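Local coordinates for protein RBSTP2229 gene product (Geobacillus stearothermophilus, PDB 1T6A) that is of unknown function, a DUF1885-family protein in which a long N-terminal helix leads into a compact domain of antiparallel strands and a shorter helix, at residues Ala44-Thr49 against Leu57-Asp62; Leu65-Ala70 against Ala85-Ala90; Lys97-Ser102 against Leu113-Gly118. One frame throughout, in Å; residues are numbered along the deposited sequence. Where two conformers were deposited one is given.

Contact 1 (Ala44-Thr49 against Leu57-Asp62); sequences AAFPYT and LYLQGD
Thr49 and Gln60 form an antiparallel hydrogen-bonded pair: Thr49 N donates to Gln60 O at 3.0 Å, and Gln60 N returns a straighter bond to Thr49 O at 2.9 Å. Tyr48 and Gly61 make the next, non-hydrogen-bonded pair. Beyond it Asp62 N reaches Pro47 O at 2.9 Å. With no side chain on Gly61, the Tyr48 ring comes close to its backbone, CD1 lying 3.5 Å from Gly61 CA. Leu59 crosses Tyr48 at about a right angle, CB against CB at 3.9 Å, while its CD2 touches both Tyr48 CG and the far end of the Phe46 ring, 3.9 Å from Phe46 CZ. One face of that ring rests on Tyr48 CB. On the Thr49 side, chi1 of -60° sets OG1 beside its own backbone N, from where it donates to a water at 2.7 Å; the same water donates to Gln60 O and to Asp62 OD1. Farther out, Pro47 centres an inverse gamma turn between helix 16-45 and strand 48-53, and Tyr48 OH is hydrogen-bonded to Asp94 of helix 92-109. The hairpin end thus has two chemistries: a hydrated side where waters link Asp62 to Thr49 and, less certainly, to Tyr48 O, and a side where Tyr48 and Leu59 are buried, with the tyrosine hydroxyl satisfied by a carboxylate.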
# COMPACT_ATOMS: atom_id res chain seq x y z
N ALA A 44 -3.78 0.51 3.90
CA ALA A 44 -4.68 -0.61 3.58
C ALA A 44 -3.97 -1.71 2.78
O ALA A 44 -4.31 -2.88 2.88
CB ALA A 44 -5.86 -0.11 2.77
N ALA A 45 -3.01 -1.30 1.96
CA ALA A 45 -2.32 -2.22 1.06
C ALA A 45 -1.25 -3.04 1.82
O ALA A 45 -0.86 -4.10 1.36
CB ALA A 45 -1.68 -1.45 -0.07
N PHE A 46 -0.79 -2.54 2.97
CA PHE A 46 0.15 -3.28 3.83
C PHE A 46 -0.25 -3.18 5.29
O PHE A 46 0.38 -2.47 6.09
CB PHE A 46 1.57 -2.77 3.65
CG PHE A 46 2.62 -3.71 4.16
CD1 PHE A 46 3.00 -4.82 3.43
CD2 PHE A 46 3.25 -3.46 5.38
CE1 PHE A 46 3.99 -5.70 3.92
CE2 PHE A 46 4.23 -4.33 5.87
CZ PHE A 46 4.60 -5.45 5.14
N PRO A 47 -1.30 -3.90 5.64
CA PRO A 47 -1.85 -3.85 7.00
C PRO A 47 -1.11 -4.80 7.97
O PRO A 47 -1.70 -5.61 8.64
CB PRO A 47 -3.29 -4.31 6.80
CG PRO A 47 -3.17 -5.30 5.68
CD PRO A 47 -2.07 -4.82 4.78
N TYR A 48 0.21 -4.68 8.02
CA TYR A 48 1.01 -5.55 8.86
C TYR A 48 2.08 -4.75 9.57
O TYR A 48 2.53 -3.73 9.08
CB TYR A 48 1.68 -6.63 8.00
CG TYR A 48 0.70 -7.52 7.28
CD1 TYR A 48 0.01 -8.52 7.96
CD2 TYR A 48 0.46 -7.35 5.92
CE1 TYR A 48 -0.90 -9.33 7.30
CE2 TYR A 48 -0.46 -8.15 5.26
CZ TYR A 48 -1.12 -9.14 5.94
OH TYR A 48 -2.02 -9.94 5.29
N THR A 49 2.48 -5.25 10.73
CA THR A 49 3.68 -4.83 11.43
C THR A 49 4.72 -5.94 11.28
O THR A 49 4.39 -7.09 11.47
CB THR A 49 3.35 -4.64 12.93
OG1 THR A 49 2.32 -3.66 13.09
CG2 THR A 49 4.55 -4.08 13.68
N LEU A 57 10.90 -13.59 9.27
CA LEU A 57 10.11 -12.35 9.37
C LEU A 57 8.65 -12.65 9.65
O LEU A 57 8.03 -13.37 8.88
CB LEU A 57 10.25 -11.55 8.08
CG LEU A 57 11.62 -10.92 7.88
CD1 LEU A 57 11.83 -10.51 6.44
CD2 LEU A 57 11.82 -9.70 8.81
N TYR A 58 8.11 -12.13 10.74
CA TYR A 58 6.70 -12.32 11.05
C TYR A 58 5.93 -11.03 10.81
O TYR A 58 6.28 -9.98 11.33
CB TYR A 58 6.48 -12.78 12.49
CG TYR A 58 7.06 -14.14 12.76
CD1 TYR A 58 6.33 -15.30 12.52
CD2 TYR A 58 8.37 -14.28 13.20
CE1 TYR A 58 6.88 -16.56 12.73
CE2 TYR A 58 8.93 -15.53 13.43
CZ TYR A 58 8.19 -16.66 13.18
OH TYR A 58 8.77 -17.88 13.39
N LEU A 59 4.91 -11.12 9.97
CA LEU A 59 3.98 -10.03 9.73
C LEU A 59 2.77 -10.25 10.62
O LEU A 59 2.13 -11.30 10.54
CB LEU A 59 3.58 -9.97 8.26
CG LEU A 59 4.56 -9.28 7.30
CD1 LEU A 59 5.91 -9.93 7.32
CD2 LEU A 59 4.01 -9.28 5.87
N GLN A 60 2.46 -9.27 11.47
CA GLN A 60 1.28 -9.32 12.32
C GLN A 60 0.21 -8.39 11.76
O GLN A 60 0.43 -7.21 11.55
CB GLN A 60 1.64 -8.92 13.77
CG GLN A 60 0.44 -8.92 14.75
CD GLN A 60 0.81 -8.41 16.16
OE1 GLN A 60 1.04 -7.21 16.35
NE2 GLN A 60 0.87 -9.33 17.13
N GLY A 61 -0.98 -8.95 11.53
CA GLY A 61 -2.03 -8.23 10.85
C GLY A 61 -2.76 -7.23 11.71
O GLY A 61 -3.08 -7.51 12.87
N ASP A 62 -3.06 -6.07 11.14
CA ASP A 62 -3.87 -5.05 11.80
C ASP A 62 -5.33 -5.47 11.83
O ASP A 62 -5.90 -5.81 10.78
CB ASP A 62 -3.74 -3.71 11.08
CG ASP A 62 -2.33 -3.17 11.13
OD1 ASP A 62 -1.69 -3.34 12.18
OD2 ASP A 62 -1.78 -2.56 10.17
O HOH W 1 0.64 -1.42 9.87
O HOH W 2 -0.06 -4.93 13.09

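Contact 2 (Leu65-Ala70 against Ala85-Ala90); sequences LYKGMA and ALPPGA
Ala70 and Ala85 exchange two backbone hydrogen bonds as an antiparallel pair: Ala85 N donates to Ala70 O at 2.8 Å, nearly straight, and Ala70 N to Ala85 O at 3.0 Å, more bent at the hydrogen. After this pair residues 86-90 leave the sheet. The chain bows outward at Pro87 and Pro88, and a type I turn from Pro87 to Ala90, closed by Ala90 N on Pro87 O at 3.0 Å, brings Ala90 back beside Lys67. Within the bow, Pro87 turns CD and CG toward the carbonyl of Gly68, with Pro87 CD 3.2 Å and CG 3.7 Å from Gly68 O. Lys67 runs past Pro87 in the opposite direction: chi1 of -175° turns its chain away from its own N, so that CD lies 3.7 Å from Gly89 O, and a bend at the last torsion brings NZ beside Gly89 N and Pro87 CB, 3.7 Å from the latter. A glycine in place of Pro87 would probably leave the carbonyl of Gly68 and the end of the Lys67 chain without this packing and let the turn flex. Met69, deposited as selenomethionine, meets Leu86 through its CB, 3.8 Å from Leu86 CD2; the rest of its chain leads off toward Ala98. Gly68 has a positive phi of 148°, where a side chain would strike the preceding carbonyl. Outside the pair, Asp94 OD2 accepts from both Lys67 N and Gly68 N, joining the start of strand 68-76 to helix 92-109. This is the open end of the beta hairpin formed by strands 68-76 and 79-85, where sheet pairing gives way to the turn that leads into that helix.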
# COMPACT_ATOMS: atom_id res chain seq x y z
N LEU A 65 -9.39 -8.46 10.40
CA LEU A 65 -9.43 -8.95 9.02
C LEU A 65 -8.13 -9.56 8.50
O LEU A 65 -8.12 -10.19 7.44
CB LEU A 65 -9.90 -7.83 8.09
CG LEU A 65 -11.31 -7.32 8.41
CD1 LEU A 65 -11.70 -6.23 7.48
CD2 LEU A 65 -12.32 -8.45 8.33
N TYR A 66 -7.05 -9.38 9.26
CA TYR A 66 -5.73 -9.86 8.89
C TYR A 66 -5.05 -10.51 10.10
O TYR A 66 -4.86 -9.85 11.12
CB TYR A 66 -4.86 -8.70 8.39
CG TYR A 66 -5.46 -7.96 7.21
CD1 TYR A 66 -5.42 -8.51 5.93
CD2 TYR A 66 -6.09 -6.73 7.37
CE1 TYR A 66 -5.97 -7.87 4.86
CE2 TYR A 66 -6.65 -6.06 6.27
CZ TYR A 66 -6.58 -6.65 5.02
OH TYR A 66 -7.12 -6.03 3.93
N LYS A 67 -4.69 -11.79 9.98
CA LYS A 67 -3.95 -12.46 11.05
C LYS A 67 -2.45 -12.25 10.92
O LYS A 67 -1.80 -11.76 11.84
CB LYS A 67 -4.26 -13.94 11.08
CG LYS A 67 -3.59 -14.64 12.26
CD LYS A 67 -4.28 -15.98 12.60
CE LYS A 67 -3.49 -16.75 13.66
NZ LYS A 67 -3.31 -18.17 13.24
N GLY A 68 -1.90 -12.65 9.77
CA GLY A 68 -0.50 -12.51 9.49
C GLY A 68 0.10 -13.60 8.60
O GLY A 68 -0.61 -14.46 8.07
N MSE A 69 1.41 -13.53 8.45
CA MSE A 69 2.16 -14.54 7.72
C MSE A 69 3.63 -14.51 8.15
O MSE A 69 4.06 -13.60 8.87
CB MSE A 69 2.04 -14.29 6.21
CG MSE A 69 2.80 -13.07 5.71
SE MSE A 69 2.32 -12.51 3.87
CE MSE A 69 0.56 -11.71 4.25
N ALA A 70 4.39 -15.48 7.66
CA ALA A 70 5.78 -15.67 8.04
C ALA A 70 6.61 -15.85 6.80
O ALA A 70 6.26 -16.66 5.92
CB ALA A 70 5.88 -16.92 8.95
N ALA A 85 4.70 -18.44 4.40
CA ALA A 85 3.81 -19.38 5.07
C ALA A 85 2.64 -18.65 5.72
O ALA A 85 2.83 -17.73 6.52
CB ALA A 85 4.60 -20.16 6.15
N LEU A 86 1.43 -19.07 5.38
CA LEU A 86 0.24 -18.60 6.05
C LEU A 86 -0.15 -19.57 7.16
O LEU A 86 -0.23 -20.77 6.92
CB LEU A 86 -0.92 -18.50 5.07
CG LEU A 86 -0.80 -17.46 3.96
CD1 LEU A 86 -1.94 -17.69 2.98
CD2 LEU A 86 -0.86 -16.07 4.53
N PRO A 87 -0.41 -19.05 8.35
CA PRO A 87 -0.81 -19.89 9.48
C PRO A 87 -2.22 -20.44 9.31
O PRO A 87 -2.96 -19.95 8.43
CB PRO A 87 -0.73 -18.93 10.67
CG PRO A 87 -1.03 -17.58 10.07
CD PRO A 87 -0.37 -17.62 8.72
N PRO A 88 -2.58 -21.47 10.08
CA PRO A 88 -3.91 -22.09 9.99
C PRO A 88 -5.10 -21.13 10.04
O PRO A 88 -6.07 -21.33 9.30
CB PRO A 88 -3.94 -23.02 11.21
CG PRO A 88 -2.51 -23.40 11.39
CD PRO A 88 -1.73 -22.14 11.07
N GLY A 89 -5.02 -20.09 10.86
CA GLY A 89 -6.12 -19.14 10.96
C GLY A 89 -6.11 -17.99 9.95
O GLY A 89 -6.85 -17.03 10.11
N ALA A 90 -5.29 -18.09 8.91
CA ALA A 90 -5.09 -16.97 7.98
C ALA A 90 -6.41 -16.59 7.31
O ALA A 90 -7.19 -17.45 6.93
CB ALA A 90 -4.06 -17.34 6.94

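Contact 3 (Lys97-Ser102 against Leu113-Gly118). With NO3 (nitrate ion), chain B.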
# COMPACT_ATOMS: atom_id res chain seq x y z
N LYS A 97 -3.15 -10.62 0.29
CA LYS A 97 -1.95 -9.84 0.49
C LYS A 97 -0.69 -10.65 0.20
O LYS A 97 0.24 -10.15 -0.43
CB LYS A 97 -1.88 -9.24 1.89
CG LYS A 97 -2.99 -8.25 2.18
CD LYS A 97 -2.85 -7.00 1.34
CE LYS A 97 -3.92 -6.00 1.70
NZ LYS A 97 -5.13 -6.30 0.98
N ALA A 98 -0.70 -11.93 0.58
CA ALA A 98 0.45 -12.80 0.33
C ALA A 98 0.61 -12.97 -1.16
O ALA A 98 1.72 -12.94 -1.67
CB ALA A 98 0.29 -14.19 1.02
N ASN A 99 -0.50 -13.15 -1.87
CA ASN A 99 -0.45 -13.29 -3.32
C ASN A 99 0.14 -12.02 -3.96
O ASN A 99 1.01 -12.12 -4.81
CB ASN A 99 -1.85 -13.54 -3.89
CG ASN A 99 -2.27 -14.98 -3.81
OD1 ASN A 99 -1.43 -15.89 -3.76
ND2 ASN A 99 -3.59 -15.21 -3.82
N GLU A 100 -0.31 -10.85 -3.50
CA GLU A 100 0.18 -9.57 -4.02
C GLU A 100 1.69 -9.39 -3.81
O GLU A 100 2.41 -9.03 -4.72
CB GLU A 100 -0.58 -8.40 -3.36
CG GLU A 100 -2.00 -8.27 -3.85
CD GLU A 100 -2.91 -7.49 -2.90
OE1 GLU A 100 -2.43 -6.58 -2.19
OE2 GLU A 100 -4.13 -7.78 -2.88
N PHE A 101 2.15 -9.62 -2.59
CA PHE A 101 3.57 -9.46 -2.30
C PHE A 101 4.43 -10.49 -3.03
O PHE A 101 5.52 -10.16 -3.46
CB PHE A 101 3.83 -9.52 -0.79
CG PHE A 101 5.27 -9.47 -0.46
CD1 PHE A 101 6.01 -8.31 -0.71
CD2 PHE A 101 5.93 -10.59 0.05
CE1 PHE A 101 7.35 -8.26 -0.43
CE2 PHE A 101 7.28 -10.53 0.34
CZ PHE A 101 7.99 -9.38 0.10
N SER A 102 3.93 -11.71 -3.18
CA SER A 102 4.71 -12.77 -3.81
C SER A 102 4.94 -12.44 -5.29
O SER A 102 6.06 -12.58 -5.80
CB SER A 102 3.97 -14.11 -3.75
OG SER A 102 3.80 -14.57 -2.43
N LEU A 113 7.87 -18.75 -9.42
CA LEU A 113 6.91 -18.60 -8.33
C LEU A 113 5.91 -19.75 -8.31
O LEU A 113 5.24 -20.00 -9.29
CB LEU A 113 6.14 -17.28 -8.50
CG LEU A 113 5.21 -16.87 -7.35
CD1 LEU A 113 6.00 -16.61 -6.08
CD2 LEU A 113 4.48 -15.60 -7.76
N HIS A 114 5.81 -20.42 -7.17
CA HIS A 114 4.82 -21.46 -6.97
C HIS A 114 3.81 -20.95 -5.96
O HIS A 114 4.08 -20.91 -4.76
CB HIS A 114 5.48 -22.75 -6.48
CG HIS A 114 6.73 -23.10 -7.23
ND1 HIS A 114 7.99 -22.82 -6.74
CD2 HIS A 114 6.92 -23.71 -8.42
CE1 HIS A 114 8.90 -23.23 -7.61
NE2 HIS A 114 8.27 -23.78 -8.64
N LEU A 115 2.67 -20.50 -6.47
CA LEU A 115 1.61 -19.94 -5.66
C LEU A 115 0.84 -21.04 -4.94
O LEU A 115 0.82 -22.18 -5.40
CB LEU A 115 0.67 -19.14 -6.54
CG LEU A 115 1.31 -17.88 -7.14
CD1 LEU A 115 0.62 -17.43 -8.40
CD2 LEU A 115 1.26 -16.77 -6.13
N PHE A 116 0.19 -20.72 -3.84
CA PHE A 116 -0.47 -21.77 -3.06
C PHE A 116 -1.71 -22.29 -3.78
O PHE A 116 -2.22 -23.33 -3.45
CB PHE A 116 -0.77 -21.38 -1.60
CG PHE A 116 -1.52 -20.09 -1.46
CD1 PHE A 116 -2.90 -20.04 -1.61
CD2 PHE A 116 -0.83 -18.93 -1.16
CE1 PHE A 116 -3.58 -18.84 -1.47
CE2 PHE A 116 -1.48 -17.74 -1.04
CZ PHE A 116 -2.87 -17.68 -1.18
N SER A 117 -2.19 -21.57 -4.79
CA SER A 117 -3.27 -22.04 -5.64
C SER A 117 -2.87 -23.20 -6.58
O SER A 117 -3.72 -23.73 -7.28
CB SER A 117 -3.75 -20.89 -6.53
OG SER A 117 -2.79 -20.63 -7.55
N GLY A 118 -1.58 -23.55 -6.63
CA GLY A 118 -1.06 -24.54 -7.56
C GLY A 118 -0.54 -23.96 -8.87
O GLY A 118 0.05 -24.67 -9.66
N NO3 B . -2.97 -17.04 -8.34
O1 NO3 B . -2.84 -17.01 -6.94
O2 NO3 B . -3.03 -15.85 -9.08
O3 NO3 B . -3.01 -18.29 -8.97
O HOH W 3 -2.37 -18.39 -4.70
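Leu113, Leu115 and Phe116, from the first strand of the small hairpin 111-114/120-123 and the type I turn that follows it, lie against one side of helix 92-109, on Ala98, Asn99 and Ser102. No direct hydrogen bond crosses between the segments. Asn99 OD1 sits 3.3 Å from Phe116 CE2, the amide and ring planes only 14° apart although the two side chains cross at about a right angle. Phe116 has CG between its backbone N and carbonyl carbon (chi1 52°), which sends the ring back toward the helix, its edge 4.5 Å from Ala98 CB through CE2. Beside it, Leu115 CD2 touches Asn99 OD1 at 3.7 Å, and Leu113 CD2 lies 3.9 Å from Ser102 O. The chain runs out of the helix, turns back as strand 111-114 and packs its leucines on the helix it has just left. Water supplies the polar link: one molecule, over the centre of a Phe116 face, donates to Asn99 OD1 at 2.8 Å and accepts from Ser117 N at 3.2 Å. Its other proton goes to O1 of a nitrate ion, probably from the crystallisation liquor, at 2.7 Å. Ser117 OG donates to nitrate O3 at 2.7 Å and accepts from Arg119 N, while Lys103 NZ gives the anion another hydrogen bond and Leu115 CD1 lies beside it.

How the contacts relate
The three contacts follow one another along the chain, each closing before the next opens. Contacts 1 and 2, centres about 10 Å apart, share the four-stranded antiparallel sheet: strands 56-61 and 68-76 are neighbours in it, joined by Leu59 N to Met69 O and Gly61 N to Lys67 O. Contact 3 lies about 13 Å from contact 2 and 16 Å from contact 1, centre to centre, and brings in helix 92-109 and the separate two-stranded sheet. That helix also touches contacts 1 and 2: Lys97 packs on Pro47, Tyr48 and Tyr66, and Ala98 on Leu86. It thus connects the end of helix 16-45, the main sheet and the C-terminal hairpin into one compact unit.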